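Local coordinates for 3-phytase (Klebsiella pneumoniae, PDB 2WNH), which probably removes phosphate groups from phytate (inositol hexakisphosphate), beginning at the 3-phosphate, by the histidine acid phosphatase mechanism, at residues 301-306 / 319-324; 337-342 / 360-365; 293-298 / 313-318; 266-271 / 392-397; 308-313 / 343-348. The protein carries 3 engineered substitutions. One frame throughout, in Å; residues are numbered along the deposited sequence. Where two conformers were deposited one is given.

Four of the five contacts gather round the central sheet of the histidine phosphatase domain. Contacts 1 and 2 lie on the neighbouring strands 320-328 and 334-342, with centres about 6 Å apart. Contact 3 lies about 8 Å from contact 1, centre to centre; both fasten the chain between helix 291-301 and strand 320-328. Contact 5 shares Gly313 with contact 3 and touches contact 2 through Leu361. Its Gln343 side chain is about 6 Å from that of His358, which binds magnesium in another structure of this protein, though not in this chain. Contact 4 is peripheral, its centre about 29 Å from that of contact 5. A bound sodium ion lies about 11 Å from Gly313.

Contact 1 of 5, residues 301-306 / 319-324; sequences MNFSWQ and SSLVLE
Leu321 meets Met301 and Phe303 in the core of the alpha/beta histidine phosphatase domain, where the chain leaving helix 291-301 lies against strand 320-328 of the central sheet. No hydrogen bond links the two segments. Leu321 CD2 meets Met301 SD tip to tip at 3.7 Å, while CD1 lies near the plane of the Phe303 ring, at its edge, 3.8 Å from CE2. Leu321 has CG anti to the backbone N (chi1 -173°), which carries both methyls out toward the loop. Met301 then bends at its last torsion, and its CE comes to 3.8 Å from Leu323 CD2. A second conformer was deposited for Met301, so its two contacts belong to the one described. Asn302, just past the end of the helix, has positive phi and completes a Schellman motif. Val297 of helix 291-301 also packs on Leu321, and Val338 of the next strand touches Met301. The Phe303 ring is itself held from one face by Trp305, whose CE3 sits over its centre. Trp305 NE1 is hydrogen-bonded to Asn314 O. Its six-membered ring still reaches the strand: Trp305 CZ3 lies 4.3 Å from Leu321 CD1.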
# COMPACT_ATOMS: atom_id res chain seq x y z
N MET B 301 -23.76 1.88 36.19
CA MET B 301 -24.43 2.69 35.15
C MET B 301 -25.91 2.40 35.02
O MET B 301 -26.63 3.17 34.38
CB MET B 301 -23.76 2.51 33.78
CG MET B 301 -22.32 2.99 33.70
SD MET B 301 -21.51 2.35 32.20
CE MET B 301 -21.83 3.67 31.06
N ASN B 302 -26.36 1.28 35.60
CA ASN B 302 -27.72 0.77 35.36
C ASN B 302 -28.00 0.54 33.87
O ASN B 302 -29.07 0.86 33.35
CB ASN B 302 -28.77 1.70 36.00
CG ASN B 302 -30.02 0.96 36.47
OD1 ASN B 302 -31.01 1.60 36.82
ND2 ASN B 302 -29.99 -0.36 36.50
N PHE B 303 -27.00 0.00 33.17
CA PHE B 303 -27.05 -0.16 31.73
C PHE B 303 -27.05 -1.66 31.44
O PHE B 303 -26.10 -2.37 31.77
CB PHE B 303 -25.84 0.56 31.07
CG PHE B 303 -25.70 0.39 29.55
CD1 PHE B 303 -26.80 0.16 28.71
CD2 PHE B 303 -24.43 0.53 28.97
CE1 PHE B 303 -26.62 0.01 27.32
CE2 PHE B 303 -24.24 0.40 27.59
CZ PHE B 303 -25.33 0.14 26.76
N SER B 304 -28.13 -2.10 30.81
CA SER B 304 -28.31 -3.50 30.45
C SER B 304 -28.41 -3.65 28.93
O SER B 304 -28.99 -2.79 28.26
CB SER B 304 -29.57 -4.05 31.12
OG SER B 304 -29.75 -5.43 30.83
N TRP B 305 -27.86 -4.73 28.41
CA TRP B 305 -27.91 -4.99 26.97
C TRP B 305 -28.20 -6.44 26.66
O TRP B 305 -28.01 -7.32 27.50
CB TRP B 305 -26.60 -4.57 26.29
CG TRP B 305 -25.37 -5.24 26.83
CD1 TRP B 305 -24.96 -6.53 26.58
CD2 TRP B 305 -24.38 -4.66 27.68
NE1 TRP B 305 -23.77 -6.79 27.26
CE2 TRP B 305 -23.40 -5.66 27.93
CE3 TRP B 305 -24.22 -3.39 28.27
CZ2 TRP B 305 -22.27 -5.42 28.72
CZ3 TRP B 305 -23.11 -3.15 29.04
CH2 TRP B 305 -22.14 -4.16 29.26
N GLN B 306 -28.69 -6.69 25.45
CA GLN B 306 -28.74 -8.05 24.93
C GLN B 306 -28.50 -8.01 23.43
O GLN B 306 -29.32 -7.46 22.71
CB GLN B 306 -30.07 -8.75 25.23
CG GLN B 306 -30.03 -10.20 24.82
CD GLN B 306 -31.15 -11.02 25.41
OE1 GLN B 306 -31.77 -10.64 26.42
NE2 GLN B 306 -31.42 -12.16 24.78
N SER B 319 -14.72 -7.42 23.57
CA SER B 319 -15.85 -6.49 23.54
C SER B 319 -15.48 -5.25 24.38
O SER B 319 -14.52 -5.29 25.15
CB SER B 319 -17.10 -7.15 24.12
OG SER B 319 -16.94 -7.40 25.51
N SER B 320 -16.21 -4.15 24.21
CA SER B 320 -15.90 -2.95 25.00
C SER B 320 -17.10 -2.07 25.28
O SER B 320 -18.08 -2.10 24.54
CB SER B 320 -14.78 -2.13 24.37
OG SER B 320 -15.22 -1.51 23.18
N LEU B 321 -16.99 -1.32 26.38
CA LEU B 321 -17.92 -0.28 26.79
C LEU B 321 -17.26 1.04 26.39
O LEU B 321 -16.09 1.29 26.71
CB LEU B 321 -18.09 -0.37 28.32
CG LEU B 321 -19.13 0.52 28.97
CD1 LEU B 321 -20.52 0.28 28.37
CD2 LEU B 321 -19.12 0.16 30.47
N VAL B 322 -18.01 1.89 25.70
CA VAL B 322 -17.46 3.14 25.21
C VAL B 322 -18.27 4.34 25.67
O VAL B 322 -19.51 4.33 25.56
CB VAL B 322 -17.36 3.17 23.65
CG1 VAL B 322 -16.78 4.53 23.19
CG2 VAL B 322 -16.51 2.00 23.13
N LEU B 323 -17.57 5.39 26.11
CA LEU B 323 -18.17 6.72 26.29
C LEU B 323 -17.53 7.67 25.27
O LEU B 323 -16.31 7.74 25.17
CB LEU B 323 -17.86 7.26 27.68
CG LEU B 323 -18.12 6.34 28.87
CD1 LEU B 323 -17.63 7.03 30.17
CD2 LEU B 323 -19.58 5.96 28.96
N GLU B 324 -18.37 8.41 24.55
CA GLU B 324 -17.91 9.42 23.60
C GLU B 324 -18.49 10.80 23.93
O GLU B 324 -19.70 10.94 24.05
CB GLU B 324 -18.35 9.06 22.17
CG GLU B 324 -17.58 7.87 21.54
CD GLU B 324 -18.19 7.38 20.22
OE1 GLU B 324 -19.27 7.86 19.79
OE2 GLU B 324 -17.59 6.47 19.59

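Contact 2 of 5, residues 337-342 / 360-365; sequences RVYFQA and MLRQEW
Residues 339-342 pair antiparallel with 361-364 in the central mixed sheet of the histidine phosphatase fold: Phe340 with Gln363 and Ala342 with Leu361 are hydrogen-bonded pairs, Tyr339 with Glu364 and Gln341 with Arg362 non-hydrogen-bonded ones. The strand axes run 154° apart. Just beyond the pairs, Trp365 N donates to Val338 O at 2.9 Å.

A charged group lies on the face of Tyr339 and Glu364. Arg337 is extended from CG to NE. Its NE donates to Glu364 OE2 at 2.8 Å, in the guanidinium plane and nearly straight at 169°, which completes a salt bridge. The two flat groups are turned steeply against each other. Glu324 takes NH1 of the same arginine, and Thr377 bonds to Glu364 OE1, so both ends of the bridge have second partners. Arg362 has CG anti to the backbone N (chi1 -166°), and its CD lies 3.4 Å from Tyr339 CD2; the bend at chi3 then turns the guanidinium. Its NH1 is 4.1 Å from Arg337 NH2; a water accepts from both, weakly from Arg337, and probably eases the like charges. A second water joins Arg362 NH2 to Gln341 OE1, while Gln341 NE2 is hydrogen-bonded to Ser320 OG. Met360 CE packs 3.6 Å from Ala342 C.

Strand 334-342 continues the sheet to strand 320-328 on its other side. Helix 58-77 touches Tyr339, Gln341 and Met360, while helix 381-388 packs on Val338 and Trp365.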
# COMPACT_ATOMS: atom_id res chain seq x y z
N ARG B 337 -22.39 9.97 24.25
CA ARG B 337 -22.89 8.72 23.68
C ARG B 337 -22.27 7.58 24.47
O ARG B 337 -21.07 7.62 24.79
CB ARG B 337 -22.48 8.64 22.20
CG ARG B 337 -22.89 7.36 21.53
CD ARG B 337 -22.62 7.43 20.06
NE ARG B 337 -23.01 6.19 19.41
CZ ARG B 337 -22.24 5.50 18.59
NH1 ARG B 337 -21.00 5.91 18.32
NH2 ARG B 337 -22.71 4.39 18.04
N VAL B 338 -23.08 6.57 24.80
CA VAL B 338 -22.62 5.48 25.66
C VAL B 338 -23.08 4.19 25.01
O VAL B 338 -24.27 4.04 24.68
CB VAL B 338 -23.27 5.60 27.07
CG1 VAL B 338 -22.83 4.44 27.94
CG2 VAL B 338 -22.90 6.92 27.70
N TYR B 339 -22.16 3.25 24.77
CA TYR B 339 -22.59 2.01 24.13
C TYR B 339 -21.71 0.83 24.48
O TYR B 339 -20.61 1.00 25.00
CB TYR B 339 -22.71 2.16 22.60
CG TYR B 339 -21.46 2.58 21.88
CD1 TYR B 339 -21.14 3.93 21.73
CD2 TYR B 339 -20.59 1.63 21.33
CE1 TYR B 339 -20.00 4.32 21.06
CE2 TYR B 339 -19.43 2.02 20.63
CZ TYR B 339 -19.15 3.37 20.53
OH TYR B 339 -18.04 3.83 19.84
N PHE B 340 -22.23 -0.37 24.22
CA PHE B 340 -21.48 -1.58 24.38
C PHE B 340 -21.40 -2.24 23.01
O PHE B 340 -22.39 -2.25 22.27
CB PHE B 340 -22.16 -2.54 25.37
CG PHE B 340 -21.40 -3.83 25.56
CD1 PHE B 340 -20.17 -3.85 26.22
CD2 PHE B 340 -21.90 -5.02 25.04
CE1 PHE B 340 -19.44 -5.03 26.37
CE2 PHE B 340 -21.17 -6.22 25.21
CZ PHE B 340 -19.95 -6.21 25.87
N GLN B 341 -20.22 -2.74 22.67
CA GLN B 341 -20.02 -3.37 21.36
C GLN B 341 -19.27 -4.69 21.48
O GLN B 341 -18.40 -4.83 22.34
CB GLN B 341 -19.27 -2.41 20.42
CG GLN B 341 -17.82 -2.17 20.81
CD GLN B 341 -17.14 -1.13 19.93
OE1 GLN B 341 -17.40 -1.06 18.73
NE2 GLN B 341 -16.29 -0.30 20.53
N ALA B 342 -19.61 -5.62 20.57
CA ALA B 342 -18.94 -6.94 20.47
C ALA B 342 -19.08 -7.52 19.07
O ALA B 342 -19.91 -7.08 18.29
CB ALA B 342 -19.57 -7.93 21.46
N MET B 360 -19.94 -4.53 13.75
CA MET B 360 -19.98 -4.82 15.18
C MET B 360 -21.43 -4.84 15.64
O MET B 360 -22.26 -4.05 15.16
CB MET B 360 -19.24 -3.75 15.98
CG MET B 360 -17.77 -3.67 15.68
SD MET B 360 -16.88 -5.10 16.36
CE MET B 360 -16.91 -4.78 18.12
N LEU B 361 -21.74 -5.75 16.56
CA LEU B 361 -22.99 -5.71 17.30
C LEU B 361 -22.90 -4.59 18.33
O LEU B 361 -21.88 -4.46 19.00
CB LEU B 361 -23.22 -7.04 18.00
CG LEU B 361 -23.19 -8.26 17.07
CD1 LEU B 361 -23.35 -9.55 17.89
CD2 LEU B 361 -24.24 -8.16 15.96
N ARG B 362 -23.95 -3.78 18.47
CA ARG B 362 -23.87 -2.64 19.36
C ARG B 362 -25.21 -2.33 20.02
O ARG B 362 -26.28 -2.48 19.38
CB ARG B 362 -23.40 -1.41 18.56
CG ARG B 362 -22.97 -0.23 19.41
CD ARG B 362 -22.38 0.91 18.57
NE ARG B 362 -21.58 0.44 17.43
CZ ARG B 362 -21.99 0.47 16.16
NH1 ARG B 362 -23.17 0.98 15.85
NH2 ARG B 362 -21.20 0.01 15.21
N GLN B 363 -25.17 -1.91 21.29
CA GLN B 363 -26.36 -1.38 21.94
C GLN B 363 -26.03 -0.09 22.67
O GLN B 363 -25.06 -0.00 23.42
CB GLN B 363 -26.98 -2.39 22.90
CG GLN B 363 -28.30 -1.89 23.48
CD GLN B 363 -29.11 -2.99 24.16
OE1 GLN B 363 -28.99 -4.19 23.84
NE2 GLN B 363 -29.96 -2.58 25.11
N GLU B 364 -26.83 0.94 22.42
CA GLU B 364 -26.59 2.21 23.07
C GLU B 364 -27.46 2.40 24.30
O GLU B 364 -28.61 1.98 24.32
CB GLU B 364 -26.90 3.34 22.07
CG GLU B 364 -26.11 3.30 20.77
CD GLU B 364 -26.52 4.43 19.85
OE1 GLU B 364 -27.71 4.42 19.37
OE2 GLU B 364 -25.67 5.33 19.62
N TRP B 365 -26.90 3.04 25.33
CA TRP B 365 -27.64 3.51 26.50
C TRP B 365 -28.41 4.77 26.14
O TRP B 365 -27.98 5.55 25.27
CB TRP B 365 -26.64 3.81 27.62
CG TRP B 365 -27.22 4.41 28.86
CD1 TRP B 365 -27.73 3.74 29.94
CD2 TRP B 365 -27.31 5.81 29.18
NE1 TRP B 365 -28.16 4.64 30.90
CE2 TRP B 365 -27.90 5.91 30.46
CE3 TRP B 365 -26.95 6.99 28.50
CZ2 TRP B 365 -28.14 7.13 31.08
CZ3 TRP B 365 -27.21 8.20 29.11
CH2 TRP B 365 -27.79 8.27 30.39
O HOH W 1 -25.16 2.53 17.27
O HOH W 2 -25.80 6.82 24.08
O HOH W 3 -18.92 -0.12 16.76

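Contact 3 of 5, residues 293-298 / 313-318; sequences NIAMVR and GNIPPG
Ile315 inserts its side chain against Ile294 and Ala295 on helix 291-301, in the alpha/beta domain of the histidine phosphatase fold. Its CG2 meets Ile294 CD1 at 3.9 Å, and the two isoleucines lie slantwise to each other. Its CG1 branch runs on toward the helix, with CG1 anti to the carbonyl carbon (chi1 -56°). The terminal CD1 of Ile315 then lies 3.8 Å from Ala295 CB. It also lies 4.0 Å from Arg298 NH2; the two side chains come from opposite directions.

Arg298 supplies the polar half of the contact. Its chain bends at chi2 (95°) and carries the guanidinium to the 313-318 loop. There it grips one backbone oxygen, that of Gly313, with two N-H groups. The bond from NH2 is weak. Asp254 forms a salt bridge with NH2 and so gives the group a second anchor. The loop is tied further by Arg24, which hydrogen-bonds Ile315 O, and by His25, bonded to Gly318 through the backbone. These two residues belong to the RHG signature, which in this family lies in the active site. The stronger bond, Arg298 NH1 to Gly313 O, is 2.8 Å long, in the carbonyl plane and on a lone pair.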
# COMPACT_ATOMS: atom_id res chain seq x y z
N ASN B 293 -14.67 -6.32 35.58
CA ASN B 293 -14.66 -4.86 35.65
C ASN B 293 -15.78 -4.24 34.81
O ASN B 293 -16.48 -3.33 35.28
CB ASN B 293 -13.30 -4.33 35.18
CG ASN B 293 -12.14 -4.94 35.95
OD1 ASN B 293 -11.44 -5.80 35.45
ND2 ASN B 293 -11.98 -4.52 37.20
N ILE B 294 -15.96 -4.73 33.59
CA ILE B 294 -17.04 -4.26 32.73
C ILE B 294 -18.42 -4.50 33.35
O ILE B 294 -19.25 -3.60 33.35
CB ILE B 294 -16.98 -4.85 31.31
CG1 ILE B 294 -15.70 -4.35 30.64
CG2 ILE B 294 -18.22 -4.44 30.51
CD1 ILE B 294 -15.34 -5.04 29.30
N ALA B 295 -18.63 -5.70 33.90
CA ALA B 295 -19.90 -6.00 34.57
C ALA B 295 -20.17 -5.06 35.74
O ALA B 295 -21.30 -4.55 35.89
CB ALA B 295 -19.92 -7.46 35.03
N MET B 296 -19.17 -4.81 36.57
CA MET B 296 -19.40 -3.90 37.71
C MET B 296 -19.72 -2.49 37.25
O MET B 296 -20.66 -1.85 37.74
CB MET B 296 -18.22 -3.95 38.66
CG MET B 296 -18.16 -5.27 39.41
SD MET B 296 -16.76 -5.37 40.53
CE MET B 296 -15.35 -5.10 39.47
N VAL B 297 -18.95 -2.00 36.28
CA VAL B 297 -19.22 -0.68 35.72
C VAL B 297 -20.63 -0.54 35.11
O VAL B 297 -21.34 0.44 35.41
CB VAL B 297 -18.12 -0.28 34.71
CG1 VAL B 297 -18.50 1.04 34.03
CG2 VAL B 297 -16.80 -0.15 35.45
N ARG B 298 -21.06 -1.49 34.27
CA ARG B 298 -22.38 -1.38 33.67
C ARG B 298 -23.47 -1.50 34.73
O ARG B 298 -24.52 -0.89 34.60
CB ARG B 298 -22.60 -2.38 32.51
CG ARG B 298 -22.45 -3.86 32.86
CD ARG B 298 -23.78 -4.56 33.19
NE ARG B 298 -23.52 -5.95 33.57
CZ ARG B 298 -23.33 -6.93 32.68
NH1 ARG B 298 -23.38 -6.66 31.39
NH2 ARG B 298 -23.07 -8.19 33.08
N GLY B 313 -26.67 -9.16 28.97
CA GLY B 313 -25.48 -8.69 29.65
C GLY B 313 -24.16 -9.36 29.34
O GLY B 313 -23.14 -9.01 29.94
N ASN B 314 -24.18 -10.33 28.42
CA ASN B 314 -22.98 -11.10 28.07
C ASN B 314 -21.86 -10.16 27.62
O ASN B 314 -22.12 -9.18 26.90
CB ASN B 314 -23.27 -12.13 26.97
CG ASN B 314 -22.09 -13.03 26.70
OD1 ASN B 314 -21.19 -12.68 25.93
ND2 ASN B 314 -22.09 -14.20 27.32
N ILE B 315 -20.64 -10.44 28.07
CA ILE B 315 -19.45 -9.65 27.72
C ILE B 315 -18.43 -10.54 26.95
O ILE B 315 -17.62 -11.25 27.56
CB ILE B 315 -18.80 -9.03 29.01
CG1 ILE B 315 -19.81 -8.19 29.81
CG2 ILE B 315 -17.52 -8.21 28.68
CD1 ILE B 315 -19.50 -8.18 31.34
N PRO B 316 -18.50 -10.55 25.60
CA PRO B 316 -17.60 -11.37 24.79
C PRO B 316 -16.14 -10.94 24.82
O PRO B 316 -15.81 -9.80 25.16
CB PRO B 316 -18.17 -11.18 23.36
CG PRO B 316 -19.62 -10.83 23.58
CD PRO B 316 -19.53 -9.89 24.77
N PRO B 317 -15.23 -11.86 24.48
CA PRO B 317 -13.81 -11.46 24.40
C PRO B 317 -13.60 -10.32 23.40
O PRO B 317 -14.22 -10.31 22.31
CB PRO B 317 -13.12 -12.74 23.90
CG PRO B 317 -14.24 -13.56 23.27
CD PRO B 317 -15.43 -13.28 24.14
N GLY B 318 -12.76 -9.37 23.78
CA GLY B 318 -12.47 -8.19 22.98
C GLY B 318 -13.64 -7.23 22.81
O GLY B 318 -13.57 -6.31 22.00

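Contact 4 of 5, residues 266-271 / 392-397; sequences LLNAML and IDRPSA. Engineered in segment 392-397: Ala397 (natural residue Thr).
The helical turn holding Leu267, Asn268 and Leu271 packs against a loop that begins at Ile392, makes a short 3-10 turn at 394-396 and returns to the helix at Ala397. The nearest CA atoms are those of Asn268 and Ala397, 6.4 Å apart. Ile392 fills the apolar side. Its CD1 lies 3.9 Å from Leu271 CD1, the two side chains passing in opposite directions. Its CG1 is 4.0 Å from Leu267 CD2.

Asn268 serves the polar side. Its CG is anti to the backbone N (chi1 -172°), and OD1 accepts from Arg394 NH1 at 3.0 Å. The oxygen lies close to the guanidinium plane, but the donor stands above the carbonyl plane, off any lone pair, and the bond is bent to 136°. Ile392 CG2 sits over the centre of one guanidinium face, 3.7 Å above the plane, and so helps to place the arginine. Ala397, an engineered residue, touches Asn268 CB with its own CB. Ser396 OG donates to Asp393 OD2 within the turn; Lys261 adds a bond to the same hydroxyl.

This is peripheral packing: the chain after helix 381-388 is laid over helix 256-274, which itself flanks the central sheet of the alpha/beta fold.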
# COMPACT_ATOMS: atom_id res chain seq x y z
N LEU B 266 -13.41 2.74 39.09
CA LEU B 266 -13.23 2.67 37.63
C LEU B 266 -14.28 3.49 36.92
O LEU B 266 -13.97 4.25 35.99
CB LEU B 266 -13.27 1.20 37.17
CG LEU B 266 -13.12 0.91 35.66
CD1 LEU B 266 -11.87 1.59 35.05
CD2 LEU B 266 -13.08 -0.62 35.44
N LEU B 267 -15.54 3.36 37.32
CA LEU B 267 -16.53 4.20 36.66
C LEU B 267 -16.20 5.67 36.91
O LEU B 267 -16.28 6.49 35.99
CB LEU B 267 -17.96 3.87 37.11
CG LEU B 267 -19.05 4.80 36.52
CD1 LEU B 267 -19.09 4.77 34.98
CD2 LEU B 267 -20.43 4.41 37.03
N ASN B 268 -15.83 6.00 38.14
CA ASN B 268 -15.45 7.38 38.43
C ASN B 268 -14.33 7.92 37.52
O ASN B 268 -14.41 9.08 37.02
CB ASN B 268 -15.05 7.53 39.90
CG ASN B 268 -14.84 8.97 40.28
OD1 ASN B 268 -15.75 9.81 40.15
ND2 ASN B 268 -13.64 9.28 40.73
N ALA B 269 -13.30 7.10 37.33
CA ALA B 269 -12.15 7.41 36.47
C ALA B 269 -12.59 7.62 35.02
O ALA B 269 -12.10 8.53 34.32
CB ALA B 269 -11.08 6.34 36.55
N MET B 270 -13.52 6.77 34.58
CA MET B 270 -14.05 6.84 33.21
C MET B 270 -14.89 8.08 32.96
O MET B 270 -14.74 8.73 31.93
CB MET B 270 -14.84 5.55 32.87
CG MET B 270 -13.97 4.32 32.67
SD MET B 270 -14.99 2.83 32.54
CE MET B 270 -15.81 3.07 30.97
N LEU B 271 -15.80 8.40 33.89
CA LEU B 271 -16.62 9.62 33.76
C LEU B 271 -15.77 10.91 33.82
O LEU B 271 -15.99 11.84 33.02
CB LEU B 271 -17.72 9.68 34.83
CG LEU B 271 -18.77 8.56 34.77
CD1 LEU B 271 -19.61 8.65 36.01
CD2 LEU B 271 -19.61 8.70 33.48
N ILE B 392 -22.53 5.42 42.25
CA ILE B 392 -21.13 5.41 42.73
C ILE B 392 -21.14 5.54 44.26
O ILE B 392 -21.87 6.36 44.81
CB ILE B 392 -20.30 6.56 42.08
CG1 ILE B 392 -19.98 6.20 40.62
CG2 ILE B 392 -19.01 6.83 42.87
CD1 ILE B 392 -19.55 7.39 39.73
N ASP B 393 -20.34 4.71 44.91
CA ASP B 393 -20.10 4.82 46.34
C ASP B 393 -18.84 5.65 46.49
O ASP B 393 -17.74 5.18 46.20
CB ASP B 393 -19.90 3.43 46.97
CG ASP B 393 -19.69 3.51 48.47
OD1 ASP B 393 -20.57 4.06 49.15
OD2 ASP B 393 -18.64 3.04 48.96
N ARG B 394 -19.01 6.91 46.91
CA ARG B 394 -17.89 7.85 46.94
C ARG B 394 -16.67 7.42 47.76
O ARG B 394 -15.54 7.54 47.28
CB ARG B 394 -18.35 9.27 47.30
CG ARG B 394 -19.30 9.89 46.28
CD ARG B 394 -18.55 10.31 45.01
NE ARG B 394 -19.46 10.51 43.88
CZ ARG B 394 -19.08 10.56 42.61
NH1 ARG B 394 -17.80 10.42 42.28
NH2 ARG B 394 -19.99 10.74 41.66
N PRO B 395 -16.87 6.88 48.99
CA PRO B 395 -15.71 6.36 49.72
C PRO B 395 -14.94 5.27 48.97
O PRO B 395 -13.77 5.06 49.25
CB PRO B 395 -16.33 5.78 51.00
CG PRO B 395 -17.62 6.52 51.17
CD PRO B 395 -18.12 6.76 49.77
N SER B 396 -15.62 4.57 48.05
CA SER B 396 -15.01 3.51 47.25
C SER B 396 -14.48 4.04 45.92
O SER B 396 -14.05 3.27 45.08
CB SER B 396 -16.00 2.39 46.97
OG SER B 396 -16.52 1.85 48.18
N ALA B 397 -14.47 5.36 45.77
CA ALA B 397 -14.05 5.96 44.51
C ALA B 397 -12.93 6.99 44.68
O ALA B 397 -13.13 8.14 44.33
CB ALA B 397 -15.28 6.59 43.80

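Contact 5 of 5, residues 308-313 / 343-348; sequences PGYSRG and QGLDDL
Pro308 starts the contact through its backbone oxygen, which reaches Leu345 N by way of one water. The water donates to Pro308 O at 3.2 Å and accepts from Leu345 N at 2.9 Å. It thus satisfies a backbone N-H in the first turn of the helix, just after the N-cap residue Gly344. Gly309 follows with positive phi and touches the helix with its carbonyl: its O is 3.7 Å from Leu345 CD1. The same oxygen is hydrogen-bonded to Thr239.

Tyr310 has the largest share of the contact. Its CG is anti to the carbonyl carbon (chi1 -68°), and the ring extends to the start of the helix. Tyr310 OH donates to Gln343 O at 2.7 Å, in the carbonyl plane and on a lone pair, with that oxygen near the plane of the ring. The bond holds the loop after helix 291-301 to the backbone just ahead of helix 345-349 in the histidine phosphatase fold. The Gln343 side chain is about 6 Å from that of His358, which binds magnesium in another structure of this protein, though not in this chain. Tyr310 CE1 packs 3.9 Å from Leu345 CG, the side chains meeting at a slant. Leu348 CD1 lies 3.8 Å from Tyr310 OH. The bridging water sits above one face of the ring, toward its rim. Farther along, Arg312 forms a salt bridge with Asp250.

Helix 345-349 follows strand 334-342 and precedes strand 361-364, whose Leu361 packs on Tyr310. Arg215 of helix 204-219 touches Tyr310 and Leu345, and helix 235-239 lies against Leu345.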
# COMPACT_ATOMS: atom_id res chain seq x y z
N PRO B 308 -27.59 -9.80 19.55
CA PRO B 308 -27.92 -11.02 18.79
C PRO B 308 -26.96 -12.17 19.06
O PRO B 308 -25.74 -12.01 18.98
CB PRO B 308 -27.79 -10.55 17.33
CG PRO B 308 -28.10 -9.10 17.38
CD PRO B 308 -27.57 -8.60 18.68
N GLY B 309 -27.53 -13.33 19.40
CA GLY B 309 -26.76 -14.54 19.65
C GLY B 309 -26.17 -14.66 21.05
O GLY B 309 -25.50 -15.65 21.36
N TYR B 310 -26.40 -13.66 21.89
CA TYR B 310 -25.90 -13.64 23.26
C TYR B 310 -27.06 -13.49 24.24
O TYR B 310 -28.10 -12.95 23.90
CB TYR B 310 -24.92 -12.48 23.45
CG TYR B 310 -23.62 -12.64 22.69
CD1 TYR B 310 -22.71 -13.65 23.03
CD2 TYR B 310 -23.30 -11.80 21.61
CE1 TYR B 310 -21.51 -13.80 22.35
CE2 TYR B 310 -22.10 -11.93 20.92
CZ TYR B 310 -21.21 -12.94 21.29
OH TYR B 310 -20.02 -13.11 20.63
N SER B 311 -26.86 -13.98 25.46
CA SER B 311 -27.84 -13.73 26.51
C SER B 311 -27.63 -12.33 27.13
O SER B 311 -26.63 -11.65 26.84
CB SER B 311 -27.81 -14.83 27.56
OG SER B 311 -26.53 -14.89 28.14
N ARG B 312 -28.59 -11.91 27.96
CA ARG B 312 -28.58 -10.58 28.59
C ARG B 312 -27.27 -10.30 29.30
O ARG B 312 -26.82 -11.11 30.12
CB ARG B 312 -29.74 -10.44 29.59
CG ARG B 312 -29.75 -9.11 30.36
CD ARG B 312 -31.01 -8.95 31.22
NE ARG B 312 -31.26 -10.15 32.03
CZ ARG B 312 -30.61 -10.47 33.14
NH1 ARG B 312 -29.65 -9.69 33.64
NH2 ARG B 312 -30.93 -11.60 33.78
N GLY B 313 -26.67 -9.16 28.97
CA GLY B 313 -25.48 -8.69 29.65
C GLY B 313 -24.16 -9.36 29.34
O GLY B 313 -23.14 -9.01 29.94
N GLN B 343 -18.29 -8.54 18.78
CA GLN B 343 -18.56 -9.34 17.59
C GLN B 343 -19.39 -10.55 17.97
O GLN B 343 -19.25 -11.08 19.08
CB GLN B 343 -17.26 -9.81 16.96
CG GLN B 343 -16.50 -8.68 16.27
CD GLN B 343 -15.51 -9.23 15.25
OE1 GLN B 343 -15.79 -9.28 14.03
NE2 GLN B 343 -14.36 -9.64 15.73
N GLY B 344 -20.19 -11.02 17.03
CA GLY B 344 -20.95 -12.29 17.18
C GLY B 344 -20.07 -13.54 17.23
O GLY B 344 -18.88 -13.51 16.89
N LEU B 345 -20.66 -14.65 17.68
CA LEU B 345 -19.93 -15.89 17.89
C LEU B 345 -19.27 -16.42 16.61
O LEU B 345 -18.10 -16.83 16.63
CB LEU B 345 -20.88 -16.97 18.44
CG LEU B 345 -21.25 -16.79 19.90
CD1 LEU B 345 -22.54 -17.56 20.18
CD2 LEU B 345 -20.13 -17.24 20.82
N ASP B 346 -20.01 -16.44 15.51
CA ASP B 346 -19.42 -16.97 14.27
C ASP B 346 -18.39 -16.00 13.68
O ASP B 346 -17.39 -16.45 13.11
CB ASP B 346 -20.48 -17.40 13.25
CG ASP B 346 -21.05 -18.79 13.56
OD1 ASP B 346 -20.37 -19.60 14.25
OD2 ASP B 346 -22.18 -19.06 13.12
N ASP B 347 -18.61 -14.70 13.84
CA ASP B 347 -17.65 -13.69 13.35
C ASP B 347 -16.30 -13.83 14.06
O ASP B 347 -15.24 -13.71 13.42
CB ASP B 347 -18.23 -12.27 13.48
CG ASP B 347 -19.19 -11.92 12.32
OD1 ASP B 347 -19.36 -12.73 11.37
OD2 ASP B 347 -19.75 -10.82 12.33
N LEU B 348 -16.33 -14.12 15.37
CA LEU B 348 -15.09 -14.35 16.13
C LEU B 348 -14.44 -15.64 15.65
O LEU B 348 -13.25 -15.65 15.38
CB LEU B 348 -15.39 -14.45 17.63
CG LEU B 348 -15.73 -13.11 18.26
CD1 LEU B 348 -16.34 -13.35 19.66
CD2 LEU B 348 -14.52 -12.16 18.36
O HOH W 4 -23.39 -14.16 18.61